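Local coordinates for protein citrate lyase, subunit 1 (Methanosaeta concilii, PDB 6HXI) that probably catalyses, as part of ATP citrate lyase, the ATP-driven conversion of citrate and coenzyme A to oxaloacetate and acetyl-CoA, at residues R7-K12 with L32-P37; W50-R55 with A77-A82; V57-Q62 with G71-D76; E84-K89 with S104-E109. All coordinates share one frame; numbering follows the deposited sequence.

Contact 1: R7-K12 with L32-P37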
loop_
_atom_site.group_PDB
_atom_site.type_symbol
_atom_site.label_atom_id
_atom_site.label_comp_id
_atom_site.label_asym_id
_atom_site.label_seq_id
_atom_site.Cartn_x
_atom_site.Cartn_y
_atom_site.Cartn_z
ATOM N N ARG C 7 55.193 24.196 -29.921
ATOM C CA ARG C 7 55.961 25.405 -30.188
ATOM C C ARG C 7 57.012 25.589 -29.119
ATOM O O ARG C 7 56.789 25.245 -27.950
ATOM C CB ARG C 7 55.071 26.659 -30.246
ATOM C CG ARG C 7 54.089 26.639 -31.393
ATOM C CD ARG C 7 53.570 28.012 -31.758
ATOM N NE ARG C 7 52.258 27.908 -32.399
ATOM C CZ ARG C 7 52.062 27.566 -33.671
ATOM N NH1 ARG C 7 50.830 27.462 -34.155
ATOM N NH2 ARG C 7 53.095 27.294 -34.461
ATOM N N GLU C 8 58.167 26.123 -29.542
ATOM C CA GLU C 8 59.309 26.484 -28.696
ATOM C C GLU C 8 58.780 27.386 -27.564
ATOM O O GLU C 8 59.181 27.215 -26.418
ATOM C CB GLU C 8 60.349 27.229 -29.545
ATOM C CG GLU C 8 61.734 27.325 -28.932
ATOM C CD GLU C 8 62.771 28.015 -29.807
ATOM O OE1 GLU C 8 62.720 27.857 -31.050
ATOM O OE2 GLU C 8 63.654 28.696 -29.239
ATOM N N TYR C 9 57.831 28.300 -27.893
ATOM C CA TYR C 9 57.150 29.211 -26.971
ATOM C C TYR C 9 56.521 28.430 -25.810
ATOM O O TYR C 9 56.784 28.750 -24.648
ATOM C CB TYR C 9 56.087 30.043 -27.728
ATOM C CG TYR C 9 55.187 30.867 -26.833
ATOM C CD1 TYR C 9 55.672 31.984 -26.161
ATOM C CD2 TYR C 9 53.849 30.527 -26.655
ATOM C CE1 TYR C 9 54.848 32.749 -25.335
ATOM C CE2 TYR C 9 53.025 31.260 -25.802
ATOM C CZ TYR C 9 53.526 32.382 -25.154
ATOM O OH TYR C 9 52.730 33.141 -24.324
ATOM N N ASP C 10 55.763 27.370 -26.135
ATOM C CA ASP C 10 55.069 26.495 -25.200
ATOM C C ASP C 10 56.027 25.640 -24.357
ATOM O O ASP C 10 55.839 25.531 -23.138
ATOM C CB ASP C 10 54.058 25.626 -25.962
ATOM C CG ASP C 10 52.960 26.407 -26.680
ATOM O OD1 ASP C 10 52.457 27.403 -26.105
ATOM O OD2 ASP C 10 52.555 25.981 -27.791
ATOM N N ALA C 11 57.072 25.061 -24.998
ATOM C CA ALA C 11 58.078 24.218 -24.341
ATOM C C ALA C 11 58.907 25.019 -23.305
ATOM O O ALA C 11 59.096 24.563 -22.173
ATOM C CB ALA C 11 58.980 23.585 -25.389
ATOM N N LYS C 12 59.352 26.231 -23.693
ATOM C CA LYS C 12 60.119 27.152 -22.852
ATOM C C LYS C 12 59.261 27.693 -21.711
ATOM O O LYS C 12 59.775 27.870 -20.607
ATOM C CB LYS C 12 60.709 28.300 -23.682
ATOM C CG LYS C 12 61.927 27.880 -24.485
ATOM C CD LYS C 12 62.432 28.981 -25.374
ATOM C CE LYS C 12 63.828 28.649 -25.828
ATOM N NZ LYS C 12 64.374 29.682 -26.734
ATOM N N LEU C 32 58.716 35.485 -22.666
ATOM C CA LEU C 32 58.365 34.930 -23.971
ATOM C C LEU C 32 57.130 35.622 -24.556
ATOM O O LEU C 32 56.180 35.949 -23.832
ATOM C CB LEU C 32 58.103 33.420 -23.849
ATOM C CG LEU C 32 59.227 32.540 -23.301
ATOM C CD1 LEU C 32 58.676 31.455 -22.428
ATOM C CD2 LEU C 32 60.058 31.949 -24.417
ATOM N N ALA C 33 57.150 35.827 -25.879
ATOM C CA ALA C 33 56.064 36.442 -26.628
ATOM C C ALA C 33 55.872 35.691 -27.948
ATOM O O ALA C 33 56.847 35.485 -28.679
ATOM C CB ALA C 33 56.380 37.913 -26.892
ATOM N N LEU C 34 54.628 35.262 -28.237
ATOM C CA LEU C 34 54.313 34.575 -29.488
ATOM C C LEU C 34 53.511 35.493 -30.396
ATOM O O LEU C 34 52.523 36.078 -29.953
ATOM C CB LEU C 34 53.566 33.238 -29.253
ATOM C CG LEU C 34 53.366 32.329 -30.493
ATOM C CD1 LEU C 34 54.677 31.650 -30.919
ATOM C CD2 LEU C 34 52.294 31.307 -30.250
ATOM N N VAL C 35 53.923 35.595 -31.672
ATOM C CA VAL C 35 53.274 36.439 -32.675
ATOM C C VAL C 35 52.631 35.594 -33.785
ATOM O O VAL C 35 53.336 35.051 -34.644
ATOM C CB VAL C 35 54.233 37.540 -33.216
ATOM C CG1 VAL C 35 53.576 38.376 -34.312
ATOM C CG2 VAL C 35 54.713 38.441 -32.087
ATOM N N GLY C 36 51.298 35.497 -33.731
ATOM C CA GLY C 36 50.474 34.785 -34.701
ATOM C C GLY C 36 49.939 35.704 -35.787
ATOM O O GLY C 36 50.306 36.884 -35.819
ATOM N N PRO C 37 49.057 35.218 -36.697
ATOM C CA PRO C 37 48.530 36.109 -37.749
ATOM C C PRO C 37 47.647 37.236 -37.211
ATOM O O PRO C 37 47.891 38.400 -37.540
ATOM C CB PRO C 37 47.761 35.168 -38.688
ATOM C CG PRO C 37 48.090 33.786 -38.248
ATOM C CD PRO C 37 48.501 33.855 -36.817
#

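Contact 2: W50-R55 with A77-A82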
loop_
_atom_site.group_PDB
_atom_site.type_symbol
_atom_site.label_atom_id
_atom_site.label_comp_id
_atom_site.label_asym_id
_atom_site.label_seq_id
_atom_site.Cartn_x
_atom_site.Cartn_y
_atom_site.Cartn_z
ATOM N N TRP C 50 58.780 44.336 -20.716
ATOM C CA TRP C 50 60.192 43.984 -20.942
ATOM C C TRP C 50 60.648 44.076 -22.417
ATOM O O TRP C 50 61.833 44.291 -22.665
ATOM C CB TRP C 50 60.514 42.594 -20.359
ATOM C CG TRP C 50 59.743 41.470 -20.986
ATOM C CD1 TRP C 50 58.578 40.925 -20.531
ATOM C CD2 TRP C 50 60.083 40.753 -22.186
ATOM N NE1 TRP C 50 58.174 39.905 -21.364
ATOM C CE2 TRP C 50 59.070 39.788 -22.397
ATOM C CE3 TRP C 50 61.147 40.832 -23.106
ATOM C CZ2 TRP C 50 59.084 38.912 -23.495
ATOM C CZ3 TRP C 50 61.158 39.969 -24.192
ATOM C CH2 TRP C 50 60.146 39.011 -24.370
ATOM N N LEU C 51 59.708 43.892 -23.380
ATOM C CA LEU C 51 59.962 43.943 -24.825
ATOM C C LEU C 51 60.666 45.230 -25.255
ATOM O O LEU C 51 61.679 45.179 -25.957
ATOM C CB LEU C 51 58.644 43.801 -25.618
ATOM C CG LEU C 51 57.985 42.429 -25.678
ATOM C CD1 LEU C 51 56.553 42.544 -26.169
ATOM C CD2 LEU C 51 58.752 41.474 -26.590
ATOM N N LYS C 52 60.130 46.379 -24.820
ATOM C CA LYS C 52 60.610 47.710 -25.177
ATOM C C LYS C 52 61.992 48.084 -24.582
ATOM O O LYS C 52 62.683 48.925 -25.163
ATOM C CB LYS C 52 59.551 48.771 -24.819
ATOM C CG LYS C 52 58.223 48.591 -25.573
ATOM C CD LYS C 52 57.181 49.656 -25.221
ATOM C CE LYS C 52 57.192 50.829 -26.181
ATOM N NZ LYS C 52 56.170 51.847 -25.829
ATOM N N THR C 53 62.404 47.441 -23.467
ATOM C CA THR C 53 63.650 47.744 -22.744
ATOM C C THR C 53 64.741 46.631 -22.759
ATOM O O THR C 53 65.743 46.760 -22.046
ATOM C CB THR C 53 63.306 48.143 -21.292
ATOM O OG1 THR C 53 62.171 47.394 -20.826
ATOM C CG2 THR C 53 63.040 49.628 -21.144
ATOM N N THR C 54 64.563 45.563 -23.560
ATOM C CA THR C 54 65.527 44.447 -23.624
ATOM C C THR C 54 66.002 44.188 -25.063
ATOM O O THR C 54 65.276 44.513 -26.010
ATOM C CB THR C 54 64.896 43.175 -22.991
ATOM O OG1 THR C 54 64.249 43.523 -21.766
ATOM C CG2 THR C 54 65.909 42.061 -22.721
ATOM N N ARG C 55 67.226 43.622 -25.227
ATOM C CA ARG C 55 67.733 43.224 -26.544
ATOM C C ARG C 55 67.064 41.881 -26.862
ATOM O O ARG C 55 67.014 40.999 -26.003
ATOM C CB ARG C 55 69.270 43.141 -26.594
ATOM C CG ARG C 55 69.980 44.502 -26.589
ATOM C CD ARG C 55 69.494 45.504 -27.641
ATOM N NE ARG C 55 69.817 45.105 -29.013
ATOM C CZ ARG C 55 70.301 45.927 -29.941
ATOM N NH1 ARG C 55 70.530 47.204 -29.654
ATOM N NH2 ARG C 55 70.549 45.483 -31.166
ATOM N N ALA C 77 68.463 42.526 -31.281
ATOM C CA ALA C 77 67.693 43.619 -31.873
ATOM C C ALA C 77 66.812 44.392 -30.877
ATOM O O ALA C 77 66.600 43.952 -29.747
ATOM C CB ALA C 77 66.865 43.107 -33.041
ATOM N N ASP C 78 66.352 45.581 -31.301
ATOM C CA ASP C 78 65.477 46.472 -30.540
ATOM C C ASP C 78 64.041 46.029 -30.792
ATOM O O ASP C 78 63.791 45.361 -31.795
ATOM C CB ASP C 78 65.628 47.934 -31.043
ATOM C CG ASP C 78 67.042 48.503 -31.122
ATOM O OD1 ASP C 78 67.984 47.831 -30.648
ATOM O OD2 ASP C 78 67.204 49.625 -31.658
ATOM N N TRP C 79 63.088 46.451 -29.928
ATOM C CA TRP C 79 61.660 46.152 -30.105
ATOM C C TRP C 79 61.132 46.711 -31.445
ATOM O O TRP C 79 60.301 46.060 -32.088
ATOM C CB TRP C 79 60.822 46.623 -28.899
ATOM C CG TRP C 79 59.340 46.602 -29.134
ATOM C CD1 TRP C 79 58.512 47.683 -29.237
ATOM C CD2 TRP C 79 58.527 45.446 -29.390
ATOM N NE1 TRP C 79 57.228 47.271 -29.523
ATOM C CE2 TRP C 79 57.209 45.902 -29.611
ATOM C CE3 TRP C 79 58.784 44.065 -29.442
ATOM C CZ2 TRP C 79 56.148 45.026 -29.869
ATOM C CZ3 TRP C 79 57.737 43.202 -29.716
ATOM C CH2 TRP C 79 56.435 43.681 -29.916
ATOM N N GLU C 80 61.659 47.894 -31.876
ATOM C CA GLU C 80 61.342 48.537 -33.156
ATOM C C GLU C 80 61.837 47.618 -34.280
ATOM O O GLU C 80 61.051 47.220 -35.143
ATOM C CB GLU C 80 62.040 49.910 -33.263
ATOM C CG GLU C 80 61.212 51.100 -32.806
ATOM C CD GLU C 80 61.798 52.464 -33.148
ATOM O OE1 GLU C 80 63.044 52.608 -33.163
ATOM O OE2 GLU C 80 61.000 53.400 -33.381
ATOM N N GLU C 81 63.133 47.233 -34.217
ATOM C CA GLU C 81 63.804 46.349 -35.174
ATOM C C GLU C 81 63.112 44.993 -35.265
ATOM O O GLU C 81 63.100 44.385 -36.338
ATOM C CB GLU C 81 65.274 46.157 -34.789
ATOM C CG GLU C 81 66.102 47.432 -34.813
ATOM C CD GLU C 81 67.585 47.249 -34.543
ATOM O OE1 GLU C 81 68.116 46.145 -34.809
ATOM O OE2 GLU C 81 68.227 48.229 -34.101
ATOM N N ALA C 82 62.538 44.524 -34.133
ATOM C CA ALA C 82 61.793 43.271 -34.041
ATOM C C ALA C 82 60.492 43.391 -34.835
ATOM O O ALA C 82 60.205 42.503 -35.635
ATOM C CB ALA C 82 61.502 42.928 -32.591
#

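Contact 3: V57-Q62 with G71-D76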
loop_
_atom_site.group_PDB
_atom_site.type_symbol
_atom_site.label_atom_id
_atom_site.label_comp_id
_atom_site.label_asym_id
_atom_site.label_seq_id
_atom_site.Cartn_x
_atom_site.Cartn_y
_atom_site.Cartn_z
ATOM N N VAL C 57 65.595 38.532 -29.685
ATOM C CA VAL C 57 65.765 37.449 -30.656
ATOM C C VAL C 57 64.342 37.145 -31.172
ATOM O O VAL C 57 63.422 36.936 -30.375
ATOM C CB VAL C 57 66.448 36.170 -30.078
ATOM C CG1 VAL C 57 66.528 35.055 -31.116
ATOM C CG2 VAL C 57 67.837 36.472 -29.546
ATOM N N VAL C 58 64.164 37.149 -32.489
ATOM C CA VAL C 58 62.873 36.826 -33.084
ATOM C C VAL C 58 63.114 35.803 -34.212
ATOM O O VAL C 58 63.981 35.998 -35.068
ATOM C CB VAL C 58 61.990 38.062 -33.453
ATOM C CG1 VAL C 58 62.724 39.075 -34.323
ATOM C CG2 VAL C 58 60.650 37.660 -34.063
ATOM N N LYS C 59 62.415 34.662 -34.122
ATOM C CA LYS C 59 62.551 33.524 -35.031
ATOM C C LYS C 59 61.202 32.816 -35.278
ATOM O O LYS C 59 60.353 32.818 -34.379
ATOM C CB LYS C 59 63.601 32.527 -34.483
ATOM C CG LYS C 59 63.369 32.066 -33.038
ATOM C CD LYS C 59 64.587 31.369 -32.463
ATOM C CE LYS C 59 64.578 31.396 -30.960
ATOM N NZ LYS C 59 65.575 30.455 -30.377
ATOM N N PRO C 60 60.982 32.183 -36.468
ATOM C CA PRO C 60 59.705 31.480 -36.690
ATOM C C PRO C 60 59.549 30.216 -35.829
ATOM O O PRO C 60 60.491 29.427 -35.705
ATOM C CB PRO C 60 59.713 31.173 -38.193
ATOM C CG PRO C 60 61.141 31.152 -38.571
ATOM C CD PRO C 60 61.877 32.065 -37.641
ATOM N N ASP C 61 58.361 30.054 -35.214
ATOM C CA ASP C 61 58.017 28.940 -34.336
ATOM C C ASP C 61 56.938 28.062 -34.985
ATOM O O ASP C 61 55.816 27.971 -34.485
ATOM C CB ASP C 61 57.583 29.469 -32.951
ATOM C CG ASP C 61 57.715 28.473 -31.808
ATOM O OD1 ASP C 61 58.118 27.310 -32.068
ATOM O OD2 ASP C 61 57.419 28.854 -30.657
ATOM N N GLN C 62 57.285 27.413 -36.104
ATOM C CA GLN C 62 56.351 26.565 -36.846
ATOM C C GLN C 62 56.868 25.128 -37.021
ATOM O O GLN C 62 56.512 24.434 -37.984
ATOM C CB GLN C 62 55.965 27.227 -38.178
ATOM C CG GLN C 62 54.844 28.245 -38.032
ATOM C CD GLN C 62 54.620 29.032 -39.296
ATOM O OE1 GLN C 62 55.383 29.938 -39.629
ATOM N NE2 GLN C 62 53.552 28.718 -40.014
ATOM N N GLY C 71 68.756 31.016 -42.307
ATOM C CA GLY C 71 68.999 32.444 -42.148
ATOM C C GLY C 71 67.747 33.214 -41.788
ATOM O O GLY C 71 67.503 34.297 -42.334
ATOM N N LEU C 72 66.944 32.648 -40.861
ATOM C CA LEU C 72 65.675 33.233 -40.420
ATOM C C LEU C 72 65.688 33.800 -38.988
ATOM O O LEU C 72 64.826 34.615 -38.664
ATOM C CB LEU C 72 64.532 32.224 -40.597
ATOM C CG LEU C 72 63.982 32.116 -42.015
ATOM C CD1 LEU C 72 63.564 30.710 -42.323
ATOM C CD2 LEU C 72 62.821 33.072 -42.226
ATOM N N VAL C 73 66.659 33.392 -38.143
ATOM C CA VAL C 73 66.766 33.872 -36.761
ATOM C C VAL C 73 67.353 35.291 -36.746
ATOM O O VAL C 73 68.441 35.510 -37.289
ATOM C CB VAL C 73 67.574 32.905 -35.851
ATOM C CG1 VAL C 73 67.637 33.418 -34.414
ATOM C CG2 VAL C 73 66.998 31.494 -35.882
ATOM N N LEU C 74 66.634 36.247 -36.124
ATOM C CA LEU C 74 67.100 37.627 -35.979
ATOM C C LEU C 74 67.704 37.758 -34.578
ATOM O O LEU C 74 66.981 37.615 -33.591
ATOM C CB LEU C 74 65.950 38.633 -36.197
ATOM C CG LEU C 74 66.381 40.059 -36.551
ATOM C CD1 LEU C 74 66.488 40.240 -38.058
ATOM C CD2 LEU C 74 65.414 41.076 -35.996
ATOM N N LEU C 75 69.030 37.965 -34.498
ATOM C CA LEU C 75 69.764 38.057 -33.234
ATOM C C LEU C 75 70.157 39.482 -32.853
ATOM O O LEU C 75 70.565 40.264 -33.715
ATOM C CB LEU C 75 71.015 37.169 -33.273
ATOM C CG LEU C 75 70.783 35.674 -33.290
ATOM C CD1 LEU C 75 71.115 35.091 -34.651
ATOM C CD2 LEU C 75 71.593 34.997 -32.216
ATOM N N ASP C 76 70.069 39.794 -31.541
ATOM C CA ASP C 76 70.414 41.079 -30.904
ATOM C C ASP C 76 69.749 42.284 -31.598
ATOM O O ASP C 76 70.383 42.966 -32.410
ATOM C CB ASP C 76 71.948 41.233 -30.778
ATOM C CG ASP C 76 72.449 42.292 -29.808
ATOM O OD1 ASP C 76 71.611 42.903 -29.102
ATOM O OD2 ASP C 76 73.684 42.486 -29.730
#

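Contact 4: E84-K89 with S104-E109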
loop_
_atom_site.group_PDB
_atom_site.type_symbol
_atom_site.label_atom_id
_atom_site.label_comp_id
_atom_site.label_asym_id
_atom_site.label_seq_id
_atom_site.Cartn_x
_atom_site.Cartn_y
_atom_site.Cartn_z
ATOM N N GLU C 84 59.951 45.338 -37.331
ATOM C CA GLU C 84 60.358 45.413 -38.737
ATOM C C GLU C 84 60.471 43.997 -39.314
ATOM O O GLU C 84 59.941 43.744 -40.392
ATOM C CB GLU C 84 61.690 46.171 -38.894
ATOM C CG GLU C 84 61.548 47.685 -38.827
ATOM C CD GLU C 84 62.836 48.490 -38.827
ATOM O OE1 GLU C 84 63.934 47.885 -38.858
ATOM O OE2 GLU C 84 62.743 49.738 -38.784
ATOM N N TYR C 85 61.124 43.070 -38.574
ATOM C CA TYR C 85 61.277 41.662 -38.965
ATOM C C TYR C 85 59.901 40.979 -39.047
ATOM O O TYR C 85 59.671 40.198 -39.968
ATOM C CB TYR C 85 62.219 40.921 -37.993
ATOM C CG TYR C 85 62.240 39.416 -38.157
ATOM C CD1 TYR C 85 61.325 38.607 -37.483
ATOM C CD2 TYR C 85 63.180 38.795 -38.974
ATOM C CE1 TYR C 85 61.337 37.219 -37.626
ATOM C CE2 TYR C 85 63.201 37.403 -39.127
ATOM C CZ TYR C 85 62.275 36.620 -38.449
ATOM O OH TYR C 85 62.256 35.251 -38.586
ATOM N N LEU C 86 59.002 41.280 -38.090
ATOM C CA LEU C 86 57.652 40.718 -38.037
ATOM C C LEU C 86 56.759 41.271 -39.164
ATOM O O LEU C 86 56.021 40.494 -39.768
ATOM C CB LEU C 86 56.985 40.970 -36.670
ATOM C CG LEU C 86 57.677 40.451 -35.404
ATOM C CD1 LEU C 86 57.321 41.321 -34.222
ATOM C CD2 LEU C 86 57.319 38.998 -35.111
ATOM N N ASN C 87 56.823 42.602 -39.441
ATOM C CA ASN C 87 56.028 43.255 -40.495
ATOM C C ASN C 87 56.456 42.845 -41.913
ATOM O O ASN C 87 55.657 42.953 -42.845
ATOM C CB ASN C 87 56.024 44.786 -40.347
ATOM C CG ASN C 87 54.891 45.334 -39.503
ATOM O OD1 ASN C 87 54.930 45.317 -38.267
ATOM N ND2 ASN C 87 53.872 45.879 -40.159
ATOM N N GLU C 88 57.701 42.359 -42.066
ATOM C CA GLU C 88 58.251 41.920 -43.346
ATOM C C GLU C 88 58.001 40.432 -43.607
ATOM O O GLU C 88 57.427 40.094 -44.645
ATOM C CB GLU C 88 59.764 42.208 -43.416
ATOM C CG GLU C 88 60.139 43.665 -43.646
ATOM C CD GLU C 88 61.592 44.027 -43.383
ATOM O OE1 GLU C 88 62.260 43.319 -42.592
ATOM O OE2 GLU C 88 62.051 45.050 -43.943
ATOM N N LYS C 89 58.438 39.552 -42.665
ATOM C CA LYS C 89 58.400 38.082 -42.764
ATOM C C LYS C 89 57.008 37.424 -42.621
ATOM O O LYS C 89 56.851 36.292 -43.084
ATOM C CB LYS C 89 59.385 37.428 -41.768
ATOM C CG LYS C 89 60.851 37.813 -41.955
ATOM C CD LYS C 89 61.587 36.903 -42.924
ATOM C CE LYS C 89 63.006 37.369 -43.144
ATOM N NZ LYS C 89 63.761 36.440 -44.026
ATOM N N SER C 104 53.752 32.130 -40.270
ATOM C CA SER C 104 52.642 32.733 -39.510
ATOM C C SER C 104 52.878 32.888 -38.001
ATOM O O SER C 104 52.216 33.718 -37.376
ATOM C CB SER C 104 51.345 31.969 -39.757
ATOM O OG SER C 104 50.952 32.041 -41.118
ATOM N N TYR C 105 53.789 32.083 -37.414
ATOM C CA TYR C 105 54.076 32.134 -35.976
ATOM C C TYR C 105 55.538 32.416 -35.689
ATOM O O TYR C 105 56.414 31.769 -36.265
ATOM C CB TYR C 105 53.567 30.879 -35.253
ATOM C CG TYR C 105 52.058 30.753 -35.305
ATOM C CD1 TYR C 105 51.254 31.357 -34.343
ATOM C CD2 TYR C 105 51.430 30.035 -36.323
ATOM C CE1 TYR C 105 49.862 31.270 -34.402
ATOM C CE2 TYR C 105 50.041 29.945 -36.396
ATOM C CZ TYR C 105 49.260 30.558 -35.429
ATOM O OH TYR C 105 47.889 30.444 -35.482
ATOM N N PHE C 106 55.793 33.414 -34.825
ATOM C CA PHE C 106 57.142 33.873 -34.466
ATOM C C PHE C 106 57.322 34.034 -32.967
ATOM O O PHE C 106 56.455 34.597 -32.288
ATOM C CB PHE C 106 57.473 35.217 -35.160
ATOM C CG PHE C 106 57.419 35.181 -36.668
ATOM C CD1 PHE C 106 56.227 35.424 -37.345
ATOM C CD2 PHE C 106 58.557 34.905 -37.414
ATOM C CE1 PHE C 106 56.169 35.357 -38.739
ATOM C CE2 PHE C 106 58.502 34.843 -38.807
ATOM C CZ PHE C 106 57.308 35.075 -39.460
ATOM N N LEU C 107 58.466 33.574 -32.457
ATOM C CA LEU C 107 58.767 33.699 -31.038
ATOM C C LEU C 107 59.700 34.889 -30.781
ATOM O O LEU C 107 60.709 35.050 -31.476
ATOM C CB LEU C 107 59.366 32.384 -30.488
ATOM C CG LEU C 107 59.967 32.405 -29.063
ATOM C CD1 LEU C 107 58.885 32.498 -27.976
ATOM C CD2 LEU C 107 60.861 31.214 -28.834
ATOM N N ILE C 108 59.347 35.718 -29.781
ATOM C CA ILE C 108 60.173 36.843 -29.326
ATOM C C ILE C 108 60.651 36.555 -27.900
ATOM O O ILE C 108 59.858 36.222 -27.012
ATOM C CB ILE C 108 59.578 38.275 -29.500
ATOM C CG1 ILE C 108 58.835 38.423 -30.847
ATOM C CG2 ILE C 108 60.696 39.342 -29.368
ATOM C CD1 ILE C 108 57.891 39.592 -30.915
ATOM N N GLU C 109 61.962 36.643 -27.709
ATOM C CA GLU C 109 62.587 36.404 -26.415
ATOM C C GLU C 109 63.857 37.267 -26.205
ATOM O O GLU C 109 64.431 37.730 -27.195
ATOM C CB GLU C 109 62.889 34.905 -26.244
ATOM C CG GLU C 109 63.968 34.353 -27.161
ATOM C CD GLU C 109 64.329 32.900 -26.924
ATOM O OE1 GLU C 109 63.887 32.328 -25.902
ATOM O OE2 GLU C 109 65.075 32.336 -27.757
#

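Contact 1: R7-K12 with L32-P37
Tyr9, in the first turn of helix 8-18, lays one face of its ring on the side chain of Leu34. Leu34 CB stands over the centre of that ring, 3.7 Å from the centroid and 10° off the normal, a CH-pi contact. The phenol gets there because its CG is anti to the backbone N (chi1 171°), which swings the ring off the helix onto strand 33-35. Leu32, just ahead of the strand, closes the same patch: its CB approaches the ring obliquely, 3.6 Å from Tyr9 CE1, while its CD2 sits 3.8 Å from Lys12 CB, the two side chains crossing at about a right angle. Packing is closest here, and Leu107 of strand 106-110 touches both Tyr9 and Leu32. The contact seats the first helix of the ATP-grasp region against an outermost strand of a four-stranded antiparallel sheet, whose other face is met at Ala33 and Val35 by Leu44 of helix 41-47. Toward Arg7 the fit becomes thinner and partly open to solvent. There mainly the aliphatic part packs, Arg7 CD lying 3.8 Å from Leu34 CD2, with the methyl set obliquely to the guanidinium, which is engaged elsewhere: NH2 bonds to Asp61 O and the group makes a cation-pi contact with Tyr105. Lys12 likewise lends its methylenes; its extended chain carries NZ away to a salt bridge with Glu8 OE2 (2.8 Å), received on the anti lone pair, and to another with Glu109.

Contact 2: W50-R55 with A77-A82
Leu51 meets Trp79 across this contact with every carbon of its side chain. Its CB lies over the indole, 3.8 Å from Trp79 CE3 and offset toward the rim. CG follows above the CZ3 side of the benzene ring, and the two methyls finish the cover: CD1 stands over the face of the six-membered ring, 4.1 Å from its centroid and 25° off the normal, a CH-pi contact, while CD2 comes within 3.7 Å of Trp79 CZ3. Trp79 turns its indole to this leucine with CG anti to the backbone N (chi1 168°), and its CB rests 3.4 Å from Leu51 O. The side chain of Lys52 contributes its CG, 3.8 Å from Trp79 CD1, before its bent chain leads away.

On the more exposed side, Arg55 and Asp78 run alongside one another. Asp78 OD1 sits over a guanidinium face, 2.8 Å from Arg55 NH1, with the guanidinium and carboxylate planes 89° apart; this salt bridge is therefore one of charge, without an N-H aimed at the oxygen. Arg55 NE makes another salt bridge, to Asp76. Ile108 of strand 106-110 touches both Leu51 and Trp79, extending the apolar patch. Such packing is typical of an alpha+beta layered fold: the short, weakly bonded helix about 50-53 and the start of helix 79-89 lie next to each other on an antiparallel sheet, here in the ATP-grasp region.

Contact 3: V57-Q62 with G71-D76
The flat groups between Val58 and Leu74 are peptide units, joined by a reciprocal pair of backbone hydrogen bonds. Val58 N donates to Leu74 O (3.1 Å) in the carbonyl plane, and Leu74 N donates to Val58 O (2.9 Å) from 22° out of the plane of the Val58 carbonyl. On one face of this pair the two side chains lie alongside, pointing the same way, Val58 CG1 3.7 Å from Leu74 CD2, and Tyr85 of helix 79-89 covers both. The pair is the antiparallel hydrogen-bonded kind, and it attaches the short strand 74-75 at the margin of the four-stranded sheet, beside strand 56-60. On the opposite face Val73 fits between Val57 and Lys59. Its CG1, anti to the backbone N (chi1 -179°), reaches Val57 CG1 at 3.8 Å; its CG2 points to Lys59 CB, also at 3.8 Å. Without the two methyls of Val73, as with an alanine here, a gap would probably open beside Val57 CG1 and Lys59 CB. Lys59 continues past this valine to salt bridges with Glu8 and Asp214. Farther along, Pro60 CD packs crosswise against Leu72 CB (4.0 Å), with Leu103 touching both residues.

Contact 4: E84-K89 with S104-E109
Phe106 inserts its ring between Tyr85, Leu86 and Lys89 of helix 79-89. Its CD2 lies 3.6 Å from Tyr85 CE1, the rings paired obliquely with planes at 89° and centroids 5.7 Å apart. Tyr85 CG, anti to the backbone N (chi1 169°), directs the ring to this phenylalanine. Leu86 CD2 comes to Phe106 CB at 3.8 Å as the side chains slide past each other, and Lys89 brings CB within 3.9 Å of Phe106 CZ, while Lys89 O lies at the edge of the Phe106 ring. Farther along the strand, Leu86 CD1 and Ile108 CD1 meet tip to tip, 3.8 Å apart. Helix 84-89 and strand 106-109 run antiparallel (177°), axes 10.8 Å apart, a helix layered on a sheet face in the ATP-grasp region. Replacing Phe106 by an alanine would probably leave Tyr85 CE1 and Leu86 CD2 facing a gap. A second shell borders these groups: Lys89 CG lies over a face of the Tyr85 ring, offset toward the rim, and Tyr85 OH makes a weak hydrogen bond to Leu72 O. From strand 56-60, Val58 touches Tyr85, Leu86 and Ile108; backbone bonds to Val35 and Ala33 tie Phe106 and Ile108 into the sheet.

All four contacts lie in the ATP-grasp region, gathered around one antiparallel sheet in the order 33-35, 106-110, 56-60, 74-75. Contact 1 places helix 8-18 on the sheet side that carries Leu107, whereas contacts 2 and 4 share helix 79-89 and meet through Ile108. Contact 3 joins 56-60 to the marginal strand 74-75. Centres of contacts 3 and 4 are about 8 Å apart, those of contacts 1 and 2 about 16 Å. Along the chain contact 1 closes first, contact 3 is nested within the loop of contact 2, and contact 4 follows. Sequence-distant helices thereby cover both sides of a common sheet.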